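Local coordinates for protein phosphatase (Mycoplasma pneumoniae M129, PDB 1T71) that probably hydrolyses phosphodiester bonds, perhaps those of 2',3'-cyclic nucleotides, at a centre built round two iron(III) ions, at residues F7-D12 with T178-H183; I39-N44 with Y66-N71; H47-S52 with G70-F75; I120-G125 with I154-A159. All blocks are in the same frame, centred on the assembly; numbering follows the deposited sequence.

Interaction 1 of 4, residues F7-D12 with T178-H183; sequences FIFLGD and TIFGTH. With FE (Fe (III) ion), chain C; FE (Fe (III) ion), chain B.
F9 and F180 face each other where the parts from F9 to D12 and from F180 to H183 run almost the same way, 11° apart, the CA atoms of F9 and F180 being 8.8 Å from one another, which is too wide for backbone pairing. The gap is filled by rings. F180 turns an edge to the face of F9, the planes at 62° and the centroids 5.4 Å apart, so that F180 CD2 rests 3.7 Å from F9 CG, toward the rim of the ring. F9 is carried there by its first torsion, -176°, which sets the ring toward F180 with CG anti to the backbone N. The two strands belong to different sheets, one holding 6-10 and the other 178-182, stacked as in the calcineurin-like metallophosphatase sandwich, whose metals sit at the C-terminal ends of strands. The metal site begins where these two strands end. D12 OD1 lies 3.4 Å from T182 CB, while D12 OD2 binds the iron of chain B at 2.2 Å. From the other strand end, H183 ND1 reaches the iron of chain C, also at 2.2 Å. A water accepts from H183 N at 2.8 Å and may donate to D12 OD1, one of several acceptors near it. T182 OG1 is hydrogen-bonded to D156 of strand 152-158, while its methyl CG2 lies between D12 OD1 and the F9 ring.

Interaction 2 of 4, residues I39-N44 with Y66-N71; sequences IVNAEN and YITMGN. With FE (Fe (III) ion), chain B; FE (Fe (III) ion), chain C.
E43 OE1 is shared by both iron(III) ions, at 2.2 Å from each, and across the contact N71 OD1 binds the iron of chain C at the same length. The common metal brings together oxygens that would otherwise probably repel: E43 OE2 and N71 OD1, both acceptors, stand 3.0 Å apart, with carboxylate and amide planes turned 47° against each other. OE2 is also held by the backbone N of H72. The glutamate gets there by a sharply folded chain, CG tucked between the backbone N and the carbonyl carbon (chi1 84°) and a further bend at the next bond. Behind it, N41 OD1 takes the backbone N-H of E43 at 3.1 Å, an Asx turn at the start of the loop that carries the metal ligands, while N41 ND2 is bonded mainly to D156, with a weak bond to M69 O. Upstream the backbones pair as parallel strands: V40 N donates to Y66 O, T68 N to V40 O at 2.9 Å, and A42 N to T68 O at 3.0 Å. V40 and I67 pack on one sheet face, I39, Y66, N41 and T68 on the other. Helix 53-62 links strands 37-41 and 66-68 into a beta-alpha-beta unit; strand 6-10 flanks 37-41 on its other side, and the face bearing I39, N41 and T68 meets strands 117-124 and 152-158 of the second sheet.

Interaction 3 of 4, residues H47-S52 with G70-F75; sequences HGKGLS and GNHTWF. With FE (Fe (III) ion), chain C.
K49 lays its side chain over two aromatic rings in turn, first H72 and then F75. Its inner part is extended and passes across one imidazole face, CD standing 3.8 Å from the centroid of the H72 ring and 22° off its normal. A bend at chi3 (-60°) then swings the end of the chain round to the phenyl. There CE lies over the face of F75, only 13° off the normal, and NZ follows it at 3.5 Å from the ring centroid, a cation-pi contact displaced toward CZ and CE2. With F75 CG anti to the backbone N, one face of the ring is turned to the end of the lysine, and CB of K49 also touches it. Two type I turns, G70 to T73 and H72 to F75, shape this loop, and T73 OG1 ties it with a 2.7 Å bond to G70 O. G50 lets the backbones come close, its CA 3.3 Å from H72 O, and a water joins L51 N to T73 O, at 2.7 Å from the latter. H72 is probably the proton donor of the active site. K49 offers its imidazole methylene groups and gives the ammonium to the phenyl, with NZ 5.2 Å from H72 NE2: the imidazole has K49 CD over one face and N71 ND2, 3.6 Å above the plane, over the other, both toward the rim.

Interaction 4 of 4, residues I120-G125 with I154-A159; sequences ITNLLG and IVDFHA
L123, I154 and H158 carry this pairing of two parallel strands, whose directions differ by 14°. I154 acts partly through its carbonyl, which receives T121 N at 2.9 Å in a nearly straight bond and is also approached by I120 CA; on the face it shares with I120, its CB meets I120 CG1. L123 sits astride the middle. Its N donates to D156 O and its O accepts from H158 N at 2.8 Å, while on the sheet face it shares with F157 its CB touches F157 CD2 at 4.0 Å and its CD1 reaches V155 CG1. H158 closes the series: its carbonyl takes G125 N at 2.8 Å, the donor lying 43° out of the carbonyl plane, and L124 CD2 lies at the edge of the H158 ring. The chain of F157 extends with CG anti to its N (chi1 -168°), which brings CE2 to 3.5 Å from G125 CA. The face of L123, V155 and F157 is mainly apolar and packs on helices 137-145 and 162-172; the other mixes I120, I154 and L124 with D156 and H158. D156 ties neighbouring strands together by bonds to T68, N41 and T182, and H158 is an iron ligand.

How the interactions relate
Interactions 1, 2 and 4 form a compact group, their centres about 9 to 10 Å apart, whereas interaction 3 lies further out, about 16 to 17 Å from 1 and 4 but about 9 Å from 2. Interaction 1 spans the two sheets; interaction 2 belongs to the sheet of strand 6-10, and interaction 4 to that of strand 178-182. Along the chain, 2, 3 and 4 all fall inside the loop that interaction 1 closes, with 2 and 3 sharing G70 and N71, before 4 opens. Successive strand ends thus deliver metal ligands to one place: D12, E43, N44, N71, H158 and H183, with interaction 3 adding the probable proton donor beside them.

Interaction 1 of 4, residues F7-D12 with T178-H183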
loop_
_atom_site.group_PDB
_atom_site.type_symbol
_atom_site.label_atom_id
_atom_site.label_comp_id
_atom_site.label_asym_id
_atom_site.label_seq_id
_atom_site.Cartn_x
_atom_site.Cartn_y
_atom_site.Cartn_z
ATOM N N PHE A 7 -7.832 12.954 -1.673
ATOM C CA PHE A 7 -7.625 11.525 -1.450
ATOM C C PHE A 7 -6.939 11.201 -0.136
ATOM O O PHE A 7 -6.298 12.051 0.479
ATOM C CB PHE A 7 -6.739 10.902 -2.534
ATOM C CG PHE A 7 -7.207 11.122 -3.939
ATOM C CD1 PHE A 7 -7.019 12.349 -4.564
ATOM C CD2 PHE A 7 -7.752 10.070 -4.668
ATOM C CE1 PHE A 7 -7.355 12.526 -5.904
ATOM C CE2 PHE A 7 -8.093 10.232 -6.006
ATOM C CZ PHE A 7 -7.893 11.467 -6.630
ATOM N N ILE A 8 -7.060 9.937 0.258
ATOM C CA ILE A 8 -6.409 9.404 1.449
ATOM C C ILE A 8 -5.873 8.038 1.030
ATOM O O ILE A 8 -6.640 7.179 0.593
ATOM C CB ILE A 8 -7.386 9.204 2.630
ATOM C CG1 ILE A 8 -7.650 10.538 3.329
ATOM C CG2 ILE A 8 -6.796 8.196 3.627
ATOM C CD1 ILE A 8 -8.615 10.429 4.512
ATOM N N PHE A 9 -4.560 7.850 1.137
ATOM C CA PHE A 9 -3.938 6.579 0.777
ATOM C C PHE A 9 -3.292 5.968 2.023
ATOM O O PHE A 9 -2.429 6.587 2.646
ATOM C CB PHE A 9 -2.880 6.790 -0.316
ATOM C CG PHE A 9 -2.260 5.513 -0.808
ATOM C CD1 PHE A 9 -1.357 4.810 -0.019
ATOM C CD2 PHE A 9 -2.631 4.977 -2.039
ATOM C CE1 PHE A 9 -0.832 3.584 -0.445
ATOM C CE2 PHE A 9 -2.115 3.757 -2.473
ATOM C CZ PHE A 9 -1.216 3.057 -1.674
ATOM N N LEU A 10 -3.713 4.758 2.385
ATOM C CA LEU A 10 -3.177 4.080 3.566
ATOM C C LEU A 10 -2.255 2.929 3.173
ATOM O O LEU A 10 -2.529 2.203 2.211
ATOM C CB LEU A 10 -4.321 3.546 4.439
ATOM C CG LEU A 10 -5.394 4.552 4.879
ATOM C CD1 LEU A 10 -6.275 3.921 5.951
ATOM C CD2 LEU A 10 -4.748 5.808 5.422
ATOM N N GLY A 11 -1.172 2.765 3.928
ATOM C CA GLY A 11 -0.202 1.716 3.648
ATOM C C GLY A 11 -0.639 0.318 4.052
ATOM O O GLY A 11 -1.673 0.136 4.693
ATOM N N ASP A 12 0.173 -0.667 3.674
ATOM C CA ASP A 12 -0.073 -2.083 3.936
ATOM C C ASP A 12 -0.911 -2.405 5.161
ATOM O O ASP A 12 -0.469 -2.198 6.293
ATOM C CB ASP A 12 1.261 -2.838 4.054
ATOM C CG ASP A 12 2.102 -2.742 2.797
ATOM O OD1 ASP A 12 2.255 -1.613 2.265
ATOM O OD2 ASP A 12 2.620 -3.789 2.349
ATOM N N THR A 178 0.840 10.645 -8.674
ATOM C CA THR A 178 1.525 10.254 -7.443
ATOM C C THR A 178 2.353 8.989 -7.601
ATOM O O THR A 178 2.020 8.095 -8.379
ATOM C CB THR A 178 0.542 10.021 -6.260
ATOM O OG1 THR A 178 -0.153 8.783 -6.446
ATOM C CG2 THR A 178 -0.474 11.143 -6.173
ATOM N N ILE A 179 3.444 8.942 -6.849
ATOM C CA ILE A 179 4.349 7.808 -6.820
ATOM C C ILE A 179 4.495 7.482 -5.335
ATOM O O ILE A 179 5.291 8.116 -4.636
ATOM C CB ILE A 179 5.742 8.181 -7.364
ATOM C CG1 ILE A 179 5.651 8.624 -8.828
ATOM C CG2 ILE A 179 6.690 7.005 -7.210
ATOM C CD1 ILE A 179 5.313 7.511 -9.786
ATOM N N PHE A 180 3.713 6.523 -4.844
ATOM C CA PHE A 180 3.787 6.142 -3.433
ATOM C C PHE A 180 4.428 4.772 -3.272
ATOM O O PHE A 180 3.943 3.783 -3.827
ATOM C CB PHE A 180 2.393 6.102 -2.789
ATOM C CG PHE A 180 1.702 7.439 -2.706
ATOM C CD1 PHE A 180 2.433 8.622 -2.605
ATOM C CD2 PHE A 180 0.310 7.508 -2.667
ATOM C CE1 PHE A 180 1.787 9.853 -2.464
ATOM C CE2 PHE A 180 -0.346 8.735 -2.525
ATOM C CZ PHE A 180 0.394 9.907 -2.423
ATOM N N GLY A 181 5.523 4.715 -2.520
ATOM C CA GLY A 181 6.184 3.444 -2.289
ATOM C C GLY A 181 5.566 2.708 -1.104
ATOM O O GLY A 181 5.082 3.332 -0.158
ATOM N N THR A 182 5.565 1.381 -1.167
ATOM C CA THR A 182 5.032 0.531 -0.100
ATOM C C THR A 182 5.903 -0.721 -0.018
ATOM O O THR A 182 6.788 -0.908 -0.857
ATOM C CB THR A 182 3.564 0.093 -0.379
ATOM O OG1 THR A 182 3.463 -0.474 -1.696
ATOM C CG2 THR A 182 2.616 1.279 -0.265
ATOM N N HIS A 183 5.661 -1.548 1.005
ATOM C CA HIS A 183 6.370 -2.820 1.227
ATOM C C HIS A 183 7.348 -2.888 2.404
ATOM O O HIS A 183 7.514 -3.961 2.978
ATOM C CB HIS A 183 7.088 -3.290 -0.055
ATOM C CG HIS A 183 7.866 -4.563 0.106
ATOM N ND1 HIS A 183 7.265 -5.795 0.261
ATOM C CD2 HIS A 183 9.202 -4.793 0.141
ATOM C CE1 HIS A 183 8.193 -6.728 0.388
ATOM N NE2 HIS A 183 9.377 -6.146 0.321
HETATM FE FE FE C . 5.237 -6.567 0.658
HETATM FE FE FE B . 3.503 -5.645 3.146
HETATM O O HOH W 1 4.933 -0.367 3.452
#

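Interaction 2 of 4, residues I39-N44 with Y66-N71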
loop_
_atom_site.group_PDB
_atom_site.type_symbol
_atom_site.label_atom_id
_atom_site.label_comp_id
_atom_site.label_asym_id
_atom_site.label_seq_id
_atom_site.Cartn_x
_atom_site.Cartn_y
_atom_site.Cartn_z
ATOM N N ILE A 39 -8.034 4.962 -0.629
ATOM C CA ILE A 39 -7.334 3.873 -1.294
ATOM C C ILE A 39 -6.388 3.240 -0.278
ATOM O O ILE A 39 -5.769 3.948 0.525
ATOM C CB ILE A 39 -6.497 4.405 -2.479
ATOM C CG1 ILE A 39 -7.360 5.317 -3.356
ATOM C CG2 ILE A 39 -5.940 3.241 -3.301
ATOM C CD1 ILE A 39 -6.593 6.020 -4.453
ATOM N N VAL A 40 -6.284 1.916 -0.288
ATOM C CA VAL A 40 -5.382 1.254 0.644
ATOM C C VAL A 40 -4.721 0.041 0.022
ATOM O O VAL A 40 -5.277 -0.597 -0.867
ATOM C CB VAL A 40 -6.105 0.796 1.939
ATOM C CG1 VAL A 40 -7.041 1.898 2.430
ATOM C CG2 VAL A 40 -6.870 -0.506 1.701
ATOM N N ASN A 41 -3.507 -0.247 0.471
ATOM C CA ASN A 41 -2.788 -1.427 0.013
ATOM C C ASN A 41 -3.179 -2.430 1.099
ATOM O O ASN A 41 -2.962 -2.174 2.284
ATOM C CB ASN A 41 -1.277 -1.182 0.025
ATOM C CG ASN A 41 -0.492 -2.394 -0.423
ATOM O OD1 ASN A 41 -0.639 -3.479 0.137
ATOM N ND2 ASN A 41 0.350 -2.219 -1.442
ATOM N N ALA A 42 -3.768 -3.555 0.703
ATOM C CA ALA A 42 -4.228 -4.561 1.662
ATOM C C ALA A 42 -3.523 -5.905 1.545
ATOM O O ALA A 42 -4.058 -6.934 1.961
ATOM C CB ALA A 42 -5.739 -4.759 1.499
ATOM N N GLU A 43 -2.306 -5.892 1.017
ATOM C CA GLU A 43 -1.557 -7.126 0.808
ATOM C C GLU A 43 -1.255 -8.009 2.022
ATOM O O GLU A 43 -0.899 -9.173 1.846
ATOM C CB GLU A 43 -0.243 -6.825 0.083
ATOM C CG GLU A 43 0.880 -6.391 0.996
ATOM C CD GLU A 43 2.195 -7.036 0.620
ATOM O OE1 GLU A 43 3.158 -6.880 1.389
ATOM O OE2 GLU A 43 2.263 -7.704 -0.440
ATOM N N ASN A 44 -1.370 -7.472 3.237
ATOM C CA ASN A 44 -1.095 -8.250 4.454
ATOM C C ASN A 44 -2.333 -8.404 5.343
ATOM O O ASN A 44 -2.229 -8.826 6.492
ATOM C CB ASN A 44 0.001 -7.568 5.279
ATOM C CG ASN A 44 1.357 -7.583 4.590
ATOM O OD1 ASN A 44 2.018 -8.618 4.520
ATOM N ND2 ASN A 44 1.770 -6.438 4.075
ATOM N N TYR A 66 -10.916 1.857 -2.919
ATOM C CA TYR A 66 -10.080 1.106 -3.848
ATOM C C TYR A 66 -8.931 0.404 -3.128
ATOM O O TYR A 66 -8.484 0.844 -2.068
ATOM C CB TYR A 66 -9.551 2.048 -4.927
ATOM C CG TYR A 66 -10.642 2.563 -5.843
ATOM C CD1 TYR A 66 -11.129 1.777 -6.884
ATOM C CD2 TYR A 66 -11.222 3.817 -5.638
ATOM C CE1 TYR A 66 -12.167 2.219 -7.702
ATOM C CE2 TYR A 66 -12.269 4.271 -6.449
ATOM C CZ TYR A 66 -12.733 3.463 -7.479
ATOM O OH TYR A 66 -13.767 3.881 -8.287
ATOM N N ILE A 67 -8.451 -0.686 -3.711
ATOM C CA ILE A 67 -7.388 -1.465 -3.096
ATOM C C ILE A 67 -6.231 -1.807 -4.035
ATOM O O ILE A 67 -6.449 -2.180 -5.192
ATOM C CB ILE A 67 -7.969 -2.786 -2.545
ATOM C CG1 ILE A 67 -8.843 -2.504 -1.322
ATOM C CG2 ILE A 67 -6.860 -3.747 -2.192
ATOM C CD1 ILE A 67 -9.475 -3.751 -0.727
ATOM N N THR A 68 -5.006 -1.672 -3.530
ATOM C CA THR A 68 -3.808 -2.026 -4.296
ATOM C C THR A 68 -3.149 -3.160 -3.501
ATOM O O THR A 68 -3.436 -3.311 -2.308
ATOM C CB THR A 68 -2.828 -0.825 -4.443
ATOM O OG1 THR A 68 -2.470 -0.316 -3.154
ATOM C CG2 THR A 68 -3.476 0.285 -5.256
ATOM N N MET A 69 -2.282 -3.950 -4.134
ATOM C CA MET A 69 -1.654 -5.071 -3.437
ATOM C C MET A 69 -0.129 -5.125 -3.523
ATOM O O MET A 69 0.532 -4.090 -3.604
ATOM C CB MET A 69 -2.262 -6.388 -3.943
ATOM C CG MET A 69 -3.764 -6.529 -3.695
ATOM S SD MET A 69 -4.197 -6.941 -1.980
ATOM C CE MET A 69 -4.453 -5.471 -1.368
ATOM N N GLY A 70 0.429 -6.335 -3.495
ATOM C CA GLY A 70 1.877 -6.473 -3.539
ATOM C C GLY A 70 2.399 -7.875 -3.783
ATOM O O GLY A 70 1.893 -8.599 -4.646
ATOM N N ASN A 71 3.413 -8.276 -3.030
ATOM C CA ASN A 71 3.986 -9.596 -3.237
ATOM C C ASN A 71 3.188 -10.743 -2.637
ATOM O O ASN A 71 3.336 -11.879 -3.064
ATOM C CB ASN A 71 5.442 -9.631 -2.750
ATOM C CG ASN A 71 5.603 -9.111 -1.341
ATOM O OD1 ASN A 71 5.205 -7.991 -1.032
ATOM N ND2 ASN A 71 6.199 -9.923 -0.476
HETATM FE FE FE B . 3.503 -5.645 3.146
HETATM FE FE FE C . 5.237 -6.567 0.658
#

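Interaction 3 of 4, residues H47-S52 with G70-F75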
loop_
_atom_site.group_PDB
_atom_site.type_symbol
_atom_site.label_atom_id
_atom_site.label_comp_id
_atom_site.label_asym_id
_atom_site.label_seq_id
_atom_site.Cartn_x
_atom_site.Cartn_y
_atom_site.Cartn_z
ATOM N N HIS A 47 -4.235 -12.659 8.166
ATOM C CA HIS A 47 -3.149 -13.364 8.846
ATOM C C HIS A 47 -1.769 -12.916 8.357
ATOM O O HIS A 47 -0.827 -13.710 8.280
ATOM C CB HIS A 47 -3.308 -14.881 8.691
ATOM C CG HIS A 47 -4.527 -15.424 9.369
ATOM N ND1 HIS A 47 -5.675 -15.762 8.685
ATOM C CD2 HIS A 47 -4.797 -15.628 10.679
ATOM C CE1 HIS A 47 -6.601 -16.149 9.544
ATOM N NE2 HIS A 47 -6.094 -16.076 10.761
ATOM N N GLY A 48 -1.663 -11.631 8.029
ATOM C CA GLY A 48 -0.401 -11.073 7.579
ATOM C C GLY A 48 -0.075 -11.283 6.113
ATOM O O GLY A 48 0.934 -10.761 5.632
ATOM N N LYS A 49 -0.912 -12.037 5.400
ATOM C CA LYS A 49 -0.671 -12.298 3.985
ATOM C C LYS A 49 -1.935 -12.502 3.156
ATOM O O LYS A 49 -2.751 -13.383 3.442
ATOM C CB LYS A 49 0.230 -13.527 3.815
ATOM C CG LYS A 49 1.623 -13.352 4.397
ATOM C CD LYS A 49 2.515 -14.541 4.090
ATOM C CE LYS A 49 1.941 -15.818 4.659
ATOM N NZ LYS A 49 2.781 -17.004 4.328
ATOM N N GLY A 50 -2.091 -11.680 2.128
ATOM C CA GLY A 50 -3.243 -11.812 1.259
ATOM C C GLY A 50 -4.528 -11.239 1.818
ATOM O O GLY A 50 -4.544 -10.644 2.903
ATOM N N LEU A 51 -5.615 -11.446 1.082
ATOM C CA LEU A 51 -6.915 -10.914 1.473
ATOM C C LEU A 51 -8.056 -11.903 1.230
ATOM O O LEU A 51 -8.281 -12.332 0.097
ATOM C CB LEU A 51 -7.170 -9.623 0.688
ATOM C CG LEU A 51 -8.467 -8.831 0.860
ATOM C CD1 LEU A 51 -8.564 -8.264 2.271
ATOM C CD2 LEU A 51 -8.490 -7.710 -0.176
ATOM N N SER A 52 -8.769 -12.262 2.295
ATOM C CA SER A 52 -9.903 -13.179 2.193
ATOM C C SER A 52 -11.113 -12.375 1.717
ATOM O O SER A 52 -11.102 -11.145 1.780
ATOM C CB SER A 52 -10.217 -13.800 3.563
ATOM O OG SER A 52 -10.695 -12.813 4.468
ATOM N N GLY A 70 0.429 -6.335 -3.495
ATOM C CA GLY A 70 1.877 -6.473 -3.539
ATOM C C GLY A 70 2.399 -7.875 -3.783
ATOM O O GLY A 70 1.893 -8.599 -4.646
ATOM N N ASN A 71 3.413 -8.276 -3.030
ATOM C CA ASN A 71 3.986 -9.596 -3.237
ATOM C C ASN A 71 3.188 -10.743 -2.637
ATOM O O ASN A 71 3.336 -11.879 -3.064
ATOM C CB ASN A 71 5.442 -9.631 -2.750
ATOM C CG ASN A 71 5.603 -9.111 -1.341
ATOM O OD1 ASN A 71 5.205 -7.991 -1.032
ATOM N ND2 ASN A 71 6.199 -9.923 -0.476
ATOM N N HIS A 72 2.328 -10.454 -1.669
ATOM C CA HIS A 72 1.518 -11.497 -1.054
ATOM C C HIS A 72 0.087 -11.483 -1.576
ATOM O O HIS A 72 -0.827 -11.999 -0.938
ATOM C CB HIS A 72 1.531 -11.336 0.464
ATOM C CG HIS A 72 2.814 -11.776 1.095
ATOM N ND1 HIS A 72 3.557 -10.963 1.926
ATOM C CD2 HIS A 72 3.488 -12.948 1.010
ATOM C CE1 HIS A 72 4.634 -11.617 2.325
ATOM N NE2 HIS A 72 4.615 -12.823 1.784
ATOM N N THR A 73 -0.091 -10.894 -2.753
ATOM C CA THR A 73 -1.405 -10.799 -3.380
ATOM C C THR A 73 -2.171 -12.129 -3.485
ATOM O O THR A 73 -3.380 -12.181 -3.266
ATOM C CB THR A 73 -1.292 -10.221 -4.827
ATOM O OG1 THR A 73 -0.749 -8.890 -4.790
ATOM C CG2 THR A 73 -2.668 -10.199 -5.505
ATOM N N TRP A 74 -1.464 -13.205 -3.798
ATOM C CA TRP A 74 -2.116 -14.489 -4.029
ATOM C C TRP A 74 -2.070 -15.540 -2.930
ATOM O O TRP A 74 -2.320 -16.720 -3.191
ATOM C CB TRP A 74 -1.545 -15.072 -5.325
ATOM C CG TRP A 74 -1.497 -14.043 -6.428
ATOM C CD1 TRP A 74 -2.476 -13.771 -7.345
ATOM C CD2 TRP A 74 -0.450 -13.089 -6.664
ATOM N NE1 TRP A 74 -2.105 -12.705 -8.132
ATOM C CE2 TRP A 74 -0.870 -12.265 -7.734
ATOM C CE3 TRP A 74 0.797 -12.845 -6.072
ATOM C CZ2 TRP A 74 -0.084 -11.215 -8.226
ATOM C CZ3 TRP A 74 1.580 -11.802 -6.561
ATOM C CH2 TRP A 74 1.133 -10.999 -7.627
ATOM N N PHE A 75 -1.793 -15.134 -1.699
ATOM C CA PHE A 75 -1.703 -16.118 -0.637
ATOM C C PHE A 75 -3.004 -16.767 -0.156
ATOM O O PHE A 75 -3.000 -17.948 0.185
ATOM C CB PHE A 75 -0.934 -15.547 0.550
ATOM C CG PHE A 75 -0.426 -16.601 1.480
ATOM C CD1 PHE A 75 -1.119 -16.914 2.642
ATOM C CD2 PHE A 75 0.724 -17.319 1.164
ATOM C CE1 PHE A 75 -0.670 -17.926 3.481
ATOM C CE2 PHE A 75 1.179 -18.333 1.995
ATOM C CZ PHE A 75 0.480 -18.640 3.155
HETATM FE FE FE C . 5.237 -6.567 0.658
HETATM O O HOH W 2 -4.896 -13.367 -1.444
#

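Interaction 4 of 4, residues I120-G125 with I154-A159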
loop_
_atom_site.group_PDB
_atom_site.type_symbol
_atom_site.label_atom_id
_atom_site.label_comp_id
_atom_site.label_asym_id
_atom_site.label_seq_id
_atom_site.Cartn_x
_atom_site.Cartn_y
_atom_site.Cartn_z
ATOM N N ILE A 120 -5.478 3.995 -11.494
ATOM C CA ILE A 120 -4.752 3.478 -10.338
ATOM C C ILE A 120 -3.946 2.284 -10.816
ATOM O O ILE A 120 -4.504 1.324 -11.360
ATOM C CB ILE A 120 -5.692 3.016 -9.198
ATOM C CG1 ILE A 120 -6.492 4.199 -8.651
ATOM C CG2 ILE A 120 -4.861 2.395 -8.069
ATOM C CD1 ILE A 120 -7.469 3.818 -7.539
ATOM N N THR A 121 -2.633 2.353 -10.622
ATOM C CA THR A 121 -1.721 1.300 -11.047
ATOM C C THR A 121 -0.869 0.796 -9.882
ATOM O O THR A 121 -0.417 1.575 -9.039
ATOM C CB THR A 121 -0.796 1.812 -12.171
ATOM O OG1 THR A 121 -1.598 2.262 -13.268
ATOM C CG2 THR A 121 0.137 0.707 -12.658
ATOM N N ASN A 122 -0.652 -0.516 -9.858
ATOM C CA ASN A 122 0.124 -1.193 -8.821
ATOM C C ASN A 122 1.253 -1.944 -9.527
ATOM O O ASN A 122 1.024 -2.621 -10.525
ATOM C CB ASN A 122 -0.803 -2.159 -8.055
ATOM C CG ASN A 122 -0.097 -2.917 -6.922
ATOM O OD1 ASN A 122 0.806 -2.391 -6.252
ATOM N ND2 ASN A 122 -0.537 -4.153 -6.686
ATOM N N LEU A 123 2.473 -1.809 -9.021
ATOM C CA LEU A 123 3.626 -2.477 -9.625
ATOM C C LEU A 123 4.545 -3.073 -8.565
ATOM O O LEU A 123 4.554 -2.627 -7.417
ATOM C CB LEU A 123 4.427 -1.484 -10.468
ATOM C CG LEU A 123 3.754 -0.888 -11.708
ATOM C CD1 LEU A 123 4.321 0.501 -11.981
ATOM C CD2 LEU A 123 3.976 -1.812 -12.901
ATOM N N LEU A 124 5.317 -4.082 -8.963
ATOM C CA LEU A 124 6.272 -4.742 -8.073
ATOM C C LEU A 124 7.696 -4.327 -8.431
ATOM O O LEU A 124 8.109 -4.395 -9.592
ATOM C CB LEU A 124 6.143 -6.269 -8.179
ATOM C CG LEU A 124 5.161 -6.970 -7.235
ATOM C CD1 LEU A 124 4.860 -8.372 -7.744
ATOM C CD2 LEU A 124 5.758 -7.031 -5.838
ATOM N N GLY A 125 8.445 -3.893 -7.428
ATOM C CA GLY A 125 9.814 -3.479 -7.668
ATOM C C GLY A 125 10.673 -4.674 -8.015
ATOM O O GLY A 125 10.416 -5.792 -7.570
ATOM N N ILE A 154 -2.503 7.471 -10.302
ATOM C CA ILE A 154 -2.002 7.157 -8.966
ATOM C C ILE A 154 -1.236 5.839 -9.007
ATOM O O ILE A 154 -1.777 4.810 -9.411
ATOM C CB ILE A 154 -3.177 7.052 -7.963
ATOM C CG1 ILE A 154 -3.855 8.422 -7.830
ATOM C CG2 ILE A 154 -2.685 6.563 -6.607
ATOM C CD1 ILE A 154 -5.127 8.410 -6.996
ATOM N N VAL A 155 0.025 5.870 -8.588
ATOM C CA VAL A 155 0.851 4.666 -8.614
ATOM C C VAL A 155 1.353 4.179 -7.256
ATOM O O VAL A 155 1.940 4.939 -6.485
ATOM C CB VAL A 155 2.092 4.866 -9.514
ATOM C CG1 VAL A 155 2.943 3.600 -9.520
ATOM C CG2 VAL A 155 1.662 5.234 -10.925
ATOM N N ASP A 156 1.113 2.902 -6.976
ATOM C CA ASP A 156 1.584 2.278 -5.743
ATOM C C ASP A 156 2.730 1.365 -6.181
ATOM O O ASP A 156 2.495 0.307 -6.771
ATOM C CB ASP A 156 0.470 1.453 -5.080
ATOM C CG ASP A 156 0.971 0.632 -3.889
ATOM O OD1 ASP A 156 0.147 0.043 -3.149
ATOM O OD2 ASP A 156 2.201 0.565 -3.695
ATOM N N PHE A 157 3.964 1.792 -5.913
ATOM C CA PHE A 157 5.153 1.023 -6.289
ATOM C C PHE A 157 5.588 0.195 -5.089
ATOM O O PHE A 157 6.170 0.715 -4.137
ATOM C CB PHE A 157 6.284 1.969 -6.712
ATOM C CG PHE A 157 7.452 1.282 -7.377
ATOM C CD1 PHE A 157 8.748 1.762 -7.197
ATOM C CD2 PHE A 157 7.261 0.159 -8.181
ATOM C CE1 PHE A 157 9.841 1.128 -7.805
ATOM C CE2 PHE A 157 8.343 -0.483 -8.794
ATOM C CZ PHE A 157 9.636 0.001 -8.605
ATOM N N HIS A 158 5.295 -1.097 -5.142
ATOM C CA HIS A 158 5.624 -2.012 -4.058
ATOM C C HIS A 158 7.050 -2.512 -4.249
ATOM O O HIS A 158 7.278 -3.503 -4.947
ATOM C CB HIS A 158 4.632 -3.182 -4.069
ATOM C CG HIS A 158 4.386 -3.774 -2.721
ATOM N ND1 HIS A 158 4.834 -5.028 -2.368
ATOM C CD2 HIS A 158 3.759 -3.275 -1.630
ATOM C CE1 HIS A 158 4.491 -5.275 -1.117
ATOM N NE2 HIS A 158 3.839 -4.228 -0.646
ATOM N N ALA A 159 8.005 -1.826 -3.626
ATOM C CA ALA A 159 9.415 -2.180 -3.767
ATOM C C ALA A 159 10.169 -2.185 -2.445
ATOM O O ALA A 159 9.736 -1.575 -1.459
ATOM C CB ALA A 159 10.088 -1.227 -4.747
#